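Local coordinates for uncharacterized protein BAD_0989 (Bifidobacterium adolescentis ATCC 15703, PDB 3CYM), which probably acts as a 3'-5' exonuclease on nucleic acids, in the manner of ribonuclease D, at residues A[27-41]-A[83-97]. Numbering follows the deposited sequence. Where two conformers were deposited one is given.
Sequences FRDYCSELASSHGSL and DWNDFNRAVGDAVWI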
loop_
_atom_site.group_PDB
_atom_site.type_symbol
_atom_site.label_atom_id
_atom_site.label_comp_id
_atom_site.label_asym_id
_atom_site.label_seq_id
_atom_site.Cartn_x
_atom_site.Cartn_y
_atom_site.Cartn_z
ATOM N N PHE A 27 12.778 -25.201 -1.480
ATOM C CA PHE A 27 12.300 -24.322 -2.550
ATOM C C PHE A 27 12.098 -25.054 -3.885
ATOM O O PHE A 27 11.062 -24.881 -4.540
ATOM C CB PHE A 27 13.266 -23.140 -2.729
ATOM C CG PHE A 27 12.891 -22.212 -3.853
ATOM C CD1 PHE A 27 11.919 -21.232 -3.666
ATOM C CD2 PHE A 27 13.517 -22.313 -5.101
ATOM C CE1 PHE A 27 11.565 -20.374 -4.700
ATOM C CE2 PHE A 27 13.165 -21.464 -6.148
ATOM C CZ PHE A 27 12.188 -20.486 -5.948
ATOM N N ARG A 28 13.092 -25.853 -4.291
ATOM C CA ARG A 28 13.005 -26.639 -5.519
ATOM C C ARG A 28 11.895 -27.684 -5.411
ATOM O O ARG A 28 11.295 -28.049 -6.416
ATOM C CB ARG A 28 14.329 -27.343 -5.860
ATOM C CG ARG A 28 15.596 -26.481 -5.834
ATOM C CD ARG A 28 15.772 -25.566 -7.049
ATOM N NE ARG A 28 16.594 -26.160 -8.111
ATOM C CZ ARG A 28 16.145 -26.511 -9.320
ATOM N NH1 ARG A 28 14.868 -26.338 -9.648
ATOM N NH2 ARG A 28 16.978 -27.040 -10.212
ATOM N N ASP A 29 11.634 -28.158 -4.194
ATOM C CA ASP A 29 10.564 -29.128 -3.961
ATOM C C ASP A 29 9.181 -28.504 -4.117
ATOM O O ASP A 29 8.298 -29.093 -4.750
ATOM C CB ASP A 29 10.682 -29.781 -2.575
ATOM C CG ASP A 29 9.572 -30.800 -2.312
ATOM O OD1 ASP A 29 9.342 -31.678 -3.177
ATOM O OD2 ASP A 29 8.925 -30.725 -1.245
ATOM N N TYR A 30 8.994 -27.321 -3.533
ATOM C CA TYR A 30 7.717 -26.617 -3.631
ATOM C C TYR A 30 7.422 -26.180 -5.055
ATOM O O TYR A 30 6.292 -26.290 -5.498
ATOM C CB TYR A 30 7.638 -25.421 -2.672
ATOM C CG TYR A 30 6.236 -24.859 -2.557
ATOM C CD1 TYR A 30 5.215 -25.608 -1.984
ATOM C CD2 TYR A 30 5.927 -23.581 -3.031
ATOM C CE1 TYR A 30 3.922 -25.105 -1.874
ATOM C CE2 TYR A 30 4.631 -23.071 -2.919
ATOM C CZ TYR A 30 3.637 -23.842 -2.346
ATOM O OH TYR A 30 2.354 -23.358 -2.244
ATOM N N CYS A 31 8.444 -25.714 -5.771
ATOM C CA CYS A 31 8.306 -25.372 -7.190
ATOM C C CYS A 31 7.822 -26.537 -8.051
ATOM O O CYS A 31 6.963 -26.354 -8.908
ATOM C CB CYS A 31 9.617 -24.817 -7.739
ATOM S SG CYS A 31 9.965 -23.128 -7.201
ATOM N N SER A 32 8.375 -27.727 -7.812
ATOM C CA SER A 32 7.934 -28.973 -8.461
ATOM C C SER A 32 6.471 -29.299 -8.196
ATOM O O SER A 32 5.736 -29.702 -9.105
ATOM C CB SER A 32 8.790 -30.146 -7.978
ATOM O OG SER A 32 9.965 -30.251 -8.751
ATOM N N GLU A 33 6.061 -29.130 -6.940
ATOM C CA GLU A 33 4.672 -29.343 -6.531
ATOM C C GLU A 33 3.726 -28.323 -7.166
ATOM O O GLU A 33 2.588 -28.651 -7.507
ATOM C CB GLU A 33 4.565 -29.306 -5.009
ATOM C CG GLU A 33 5.286 -30.450 -4.323
ATOM C CD GLU A 33 4.636 -31.785 -4.591
ATOM O OE1 GLU A 33 5.290 -32.663 -5.201
ATOM O OE2 GLU A 33 3.460 -31.947 -4.201
ATOM N N LEU A 34 4.209 -27.091 -7.326
ATOM C CA LEU A 34 3.458 -26.043 -8.018
ATOM C C LEU A 34 3.330 -26.321 -9.503
ATOM O O LEU A 34 2.341 -25.943 -10.116
ATOM C CB LEU A 34 4.120 -24.682 -7.832
ATOM C CG LEU A 34 4.021 -23.998 -6.466
ATOM C CD1 LEU A 34 4.677 -22.646 -6.556
ATOM C CD2 LEU A 34 2.584 -23.863 -5.969
ATOM N N ALA A 35 4.346 -26.974 -10.068
ATOM C CA ALA A 35 4.383 -27.324 -11.482
ATOM C C ALA A 35 3.444 -28.488 -11.753
ATOM O O ALA A 35 2.881 -28.604 -12.845
ATOM C CB ALA A 35 5.810 -27.665 -11.898
ATOM N N SER A 36 3.280 -29.318 -10.721
ATOM C CA SER A 36 2.423 -30.497 -10.755
ATOM C C SER A 36 0.964 -30.186 -10.414
ATOM O O SER A 36 0.103 -31.069 -10.480
ATOM C CB SER A 36 2.983 -31.557 -9.796
ATOM O OG SER A 36 2.216 -32.746 -9.818
ATOM N N SER A 37 0.686 -28.936 -10.049
ATOM C CA SER A 37 -0.652 -28.550 -9.597
ATOM C C SER A 37 -1.502 -27.886 -10.677
ATOM O O SER A 37 -0.993 -27.537 -11.737
ATOM C CB SER A 37 -0.546 -27.661 -8.361
ATOM O OG SER A 37 -0.009 -28.398 -7.273
ATOM N N HIS A 38 -2.796 -27.730 -10.395
ATOM C CA HIS A 38 -3.760 -27.149 -11.344
ATOM C C HIS A 38 -4.516 -25.964 -10.741
ATOM O O HIS A 38 -4.539 -25.774 -9.516
ATOM C CB HIS A 38 -4.770 -28.203 -11.811
ATOM C CG HIS A 38 -4.163 -29.311 -12.613
ATOM N ND1 HIS A 38 -4.288 -29.394 -13.983
ATOM C CD2 HIS A 38 -3.430 -30.388 -12.237
ATOM C CE1 HIS A 38 -3.657 -30.471 -14.417
ATOM N NE2 HIS A 38 -3.126 -31.091 -13.378
ATOM N N GLY A 39 -5.135 -25.173 -11.612
ATOM C CA GLY A 39 -5.911 -24.016 -11.183
ATOM C C GLY A 39 -5.069 -22.855 -10.683
ATOM O O GLY A 39 -3.851 -22.819 -10.882
ATOM N N SER A 40 -5.729 -21.925 -9.999
ATOM C CA SER A 40 -5.155 -20.633 -9.641
ATOM C C SER A 40 -4.171 -20.661 -8.470
ATOM O O SER A 40 -4.218 -21.546 -7.615
ATOM C CB SER A 40 -6.271 -19.643 -9.313
ATOM O OG SER A 40 -7.169 -19.491 -10.388
ATOM N N LEU A 41 -3.297 -19.659 -8.444
ATOM C CA LEU A 41 -2.325 -19.490 -7.380
ATOM C C LEU A 41 -2.823 -18.455 -6.372
ATOM O O LEU A 41 -2.881 -17.260 -6.670
ATOM C CB LEU A 41 -0.974 -19.055 -7.956
ATOM C CG LEU A 41 0.208 -18.936 -6.981
ATOM C CD1 LEU A 41 0.747 -20.304 -6.563
ATOM C CD2 LEU A 41 1.313 -18.109 -7.577
ATOM N N ASP A 83 16.533 -19.323 -7.272
ATOM C CA ASP A 83 16.226 -18.608 -8.494
ATOM C C ASP A 83 14.703 -18.478 -8.544
ATOM O O ASP A 83 13.993 -19.479 -8.610
ATOM C CB ASP A 83 16.763 -19.432 -9.676
ATOM C CG ASP A 83 16.711 -18.696 -11.010
ATOM O OD1 ASP A 83 17.116 -19.316 -12.018
ATOM O OD2 ASP A 83 16.279 -17.528 -11.067
ATOM N N TRP A 84 14.201 -17.247 -8.492
ATOM C CA TRP A 84 12.759 -17.006 -8.533
ATOM C C TRP A 84 12.156 -17.257 -9.919
ATOM O O TRP A 84 10.931 -17.284 -10.072
ATOM C CB TRP A 84 12.396 -15.606 -7.999
ATOM C CG TRP A 84 12.291 -15.556 -6.488
ATOM C CD1 TRP A 84 13.183 -14.986 -5.620
ATOM C CD2 TRP A 84 11.248 -16.123 -5.675
ATOM N NE1 TRP A 84 12.758 -15.156 -4.323
ATOM C CE2 TRP A 84 11.574 -15.849 -4.326
ATOM C CE3 TRP A 84 10.066 -16.828 -5.957
ATOM C CZ2 TRP A 84 10.758 -16.258 -3.255
ATOM C CZ3 TRP A 84 9.259 -17.238 -4.894
ATOM C CH2 TRP A 84 9.612 -16.947 -3.557
ATOM N N ASN A 85 13.030 -17.449 -10.912
ATOM C CA ASN A 85 12.603 -17.777 -12.269
ATOM C C ASN A 85 12.122 -19.228 -12.361
ATOM O O ASN A 85 11.344 -19.571 -13.247
ATOM C CB ASN A 85 13.722 -17.502 -13.284
ATOM C CG ASN A 85 13.843 -16.019 -13.660
ATOM O OD1 ASN A 85 13.965 -15.685 -14.839
ATOM N ND2 ASN A 85 13.825 -15.133 -12.664
ATOM N N ASP A 86 12.579 -20.068 -11.430
ATOM C CA ASP A 86 12.093 -21.444 -11.310
ATOM C C ASP A 86 10.621 -21.419 -10.932
ATOM O O ASP A 86 9.830 -22.215 -11.433
ATOM C CB ASP A 86 12.858 -22.215 -10.234
ATOM C CG ASP A 86 14.339 -22.345 -10.531
ATOM O OD1 ASP A 86 14.750 -22.146 -11.697
ATOM O OD2 ASP A 86 15.093 -22.652 -9.583
ATOM N N PHE A 87 10.277 -20.489 -10.043
ATOM C CA PHE A 87 8.912 -20.256 -9.599
ATOM C C PHE A 87 7.974 -19.875 -10.745
ATOM O O PHE A 87 6.893 -20.433 -10.865
ATOM C CB PHE A 87 8.893 -19.170 -8.515
ATOM C CG PHE A 87 7.568 -19.006 -7.860
ATOM C CD1 PHE A 87 7.255 -19.734 -6.731
ATOM C CD2 PHE A 87 6.618 -18.133 -8.382
ATOM C CE1 PHE A 87 6.023 -19.592 -6.134
ATOM C CE2 PHE A 87 5.380 -17.995 -7.793
ATOM C CZ PHE A 87 5.078 -18.731 -6.678
ATOM N N ASN A 88 8.395 -18.921 -11.570
ATOM C CA ASN A 88 7.622 -18.461 -12.723
ATOM C C ASN A 88 7.350 -19.559 -13.744
ATOM O O ASN A 88 6.264 -19.623 -14.339
ATOM C CB ASN A 88 8.364 -17.327 -13.427
ATOM C CG ASN A 88 8.494 -16.099 -12.575
ATOM O OD1 ASN A 88 7.569 -15.728 -11.846
ATOM N ND2 ASN A 88 9.640 -15.442 -12.669
ATOM N N ARG A 89 8.357 -20.402 -13.954
ATOM C CA ARG A 89 8.265 -21.517 -14.890
ATOM C C ARG A 89 7.342 -22.595 -14.344
ATOM O O ARG A 89 6.583 -23.211 -15.096
ATOM C CB ARG A 89 9.660 -22.071 -15.202
ATOM C CG ARG A 89 10.549 -21.051 -15.944
ATOM C CD ARG A 89 11.830 -21.640 -16.513
ATOM N NE ARG A 89 12.668 -22.260 -15.493
ATOM C CZ ARG A 89 12.877 -23.568 -15.388
ATOM N NH1 ARG A 89 12.317 -24.405 -16.254
ATOM N NH2 ARG A 89 13.652 -24.036 -14.419
ATOM N N ALA A 90 7.395 -22.789 -13.030
ATOM C CA ALA A 90 6.515 -23.725 -12.338
ATOM C C ALA A 90 5.036 -23.313 -12.395
ATOM O O ALA A 90 4.152 -24.160 -12.522
ATOM C CB ALA A 90 6.964 -23.874 -10.904
ATOM N N VAL A 91 4.778 -22.012 -12.311
ATOM C CA VAL A 91 3.415 -21.471 -12.216
ATOM C C VAL A 91 2.843 -21.146 -13.608
ATOM O O VAL A 91 1.648 -21.362 -13.889
ATOM C CB VAL A 91 3.400 -20.223 -11.269
ATOM C CG1 VAL A 91 2.113 -19.415 -11.382
ATOM C CG2 VAL A 91 3.634 -20.649 -9.821
ATOM N N GLY A 92 3.706 -20.639 -14.481
ATOM C CA GLY A 92 3.311 -20.311 -15.842
ATOM C C GLY A 92 2.372 -19.123 -15.902
ATOM O O GLY A 92 2.619 -18.093 -15.272
ATOM N N ASP A 93 1.286 -19.282 -16.655
ATOM C CA ASP A 93 0.346 -18.197 -16.909
ATOM C C ASP A 93 -0.897 -18.336 -16.035
ATOM O O ASP A 93 -1.966 -17.836 -16.386
ATOM C CB ASP A 93 -0.026 -18.149 -18.401
ATOM C CG ASP A 93 -0.909 -19.318 -18.832
ATOM O OD1 ASP A 93 -1.748 -19.123 -19.736
ATOM O OD2 ASP A 93 -0.777 -20.423 -18.261
ATOM N N ALA A 94 -0.735 -19.020 -14.901
ATOM C CA ALA A 94 -1.802 -19.223 -13.923
ATOM C C ALA A 94 -2.269 -17.908 -13.305
ATOM O O ALA A 94 -1.514 -16.936 -13.223
ATOM C CB ALA A 94 -1.353 -20.193 -12.827
ATOM N N VAL A 95 -3.519 -17.891 -12.881
ATOM C CA VAL A 95 -4.141 -16.722 -12.288
ATOM C C VAL A 95 -3.644 -16.560 -10.851
ATOM O O VAL A 95 -3.730 -17.480 -10.049
ATOM C CB VAL A 95 -5.695 -16.835 -12.331
ATOM C CG1 VAL A 95 -6.359 -15.659 -11.604
ATOM C CG2 VAL A 95 -6.193 -16.909 -13.767
ATOM N N TRP A 96 -3.102 -15.402 -10.539
ATOM C CA TRP A 96 -2.740 -15.090 -9.171
ATOM C C TRP A 96 -3.953 -14.464 -8.484
ATOM O O TRP A 96 -4.568 -13.538 -9.018
ATOM C CB TRP A 96 -1.556 -14.131 -9.149
ATOM C CG TRP A 96 -0.253 -14.720 -9.617
ATOM C CD1 TRP A 96 -0.037 -15.450 -10.748
ATOM C CD2 TRP A 96 1.024 -14.595 -8.974
ATOM N NE1 TRP A 96 1.287 -15.799 -10.845
ATOM C CE2 TRP A 96 1.962 -15.289 -9.769
ATOM C CE3 TRP A 96 1.467 -13.967 -7.803
ATOM C CZ2 TRP A 96 3.319 -15.374 -9.429
ATOM C CZ3 TRP A 96 2.817 -14.046 -7.472
ATOM C CH2 TRP A 96 3.722 -14.745 -8.281
ATOM N N ILE A 97 -4.322 -14.999 -7.324
ATOM C CA ILE A 97 -5.362 -14.403 -6.498
ATOM C C ILE A 97 -4.711 -13.610 -5.373
ATOM O O ILE A 97 -3.947 -14.157 -4.557
ATOM C CB ILE A 97 -6.333 -15.439 -5.899
ATOM C CG1 ILE A 97 -6.802 -16.433 -6.949
ATOM C CG2 ILE A 97 -7.543 -14.750 -5.301
ATOM C CD1 ILE A 97 -7.159 -17.743 -6.341
#
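L41 and W96 pair as parallel neighbours in the mixed sheet of the RNase H-like 3'-5' exonuclease domain, and the helices that lead into their strands, 27-35 and 84-91, pack on one another nearly parallel, their axes over these segments 8.1 Å apart at closest approach and 17° from parallel. Two backbone hydrogen bonds join the strands, L41 N to V95 O at 2.7 Å and I97 N to L41 O. Strand 40-47 carries D44 and E46, which with D172 form the sodium site.

Aromatic contacts begin at the N-terminal ends of the two helix segments. F27 is swung out with CG anti to its own nitrogen (chi1 177°), which brings its edge against the face of W84 in a T-shaped stack, centroids 5.3 Å apart and planes at 79°. Further round the ring's rim, F27 CE2 comes 3.3 Å from D83 O. C31 SG sits over one face of the F27 ring, offset toward its rim. Trimming F27 to an alanine would probably open a gap beside C31 SG and deprive the W84 face of its edge-on partner.

Further along, the helices close in on small side chains: A90 CB sits 3.2 Å from C31 O, and A35 CA offers a CA-H...O contact to A90 O. L34 CD1 meets the F87 ring at CE1 and also reaches V91 CG2, filling the layer between helices and sheet, where F62 of strand 57-65 meets F87 as well.

The charged residues of the helix pair meet at R28 and D86. D86 OD2 lies over one face of the R28 guanidinium, 3.7 Å from NH1, a long salt bridge without an N-H aimed at the oxygen; D86 OD1 takes a weak bond from R89.

On the sheet, L41 CD2 sets a CH-pi contact on W96, 3.8 Å from the centroid of the six-membered ring and almost directly above its centre.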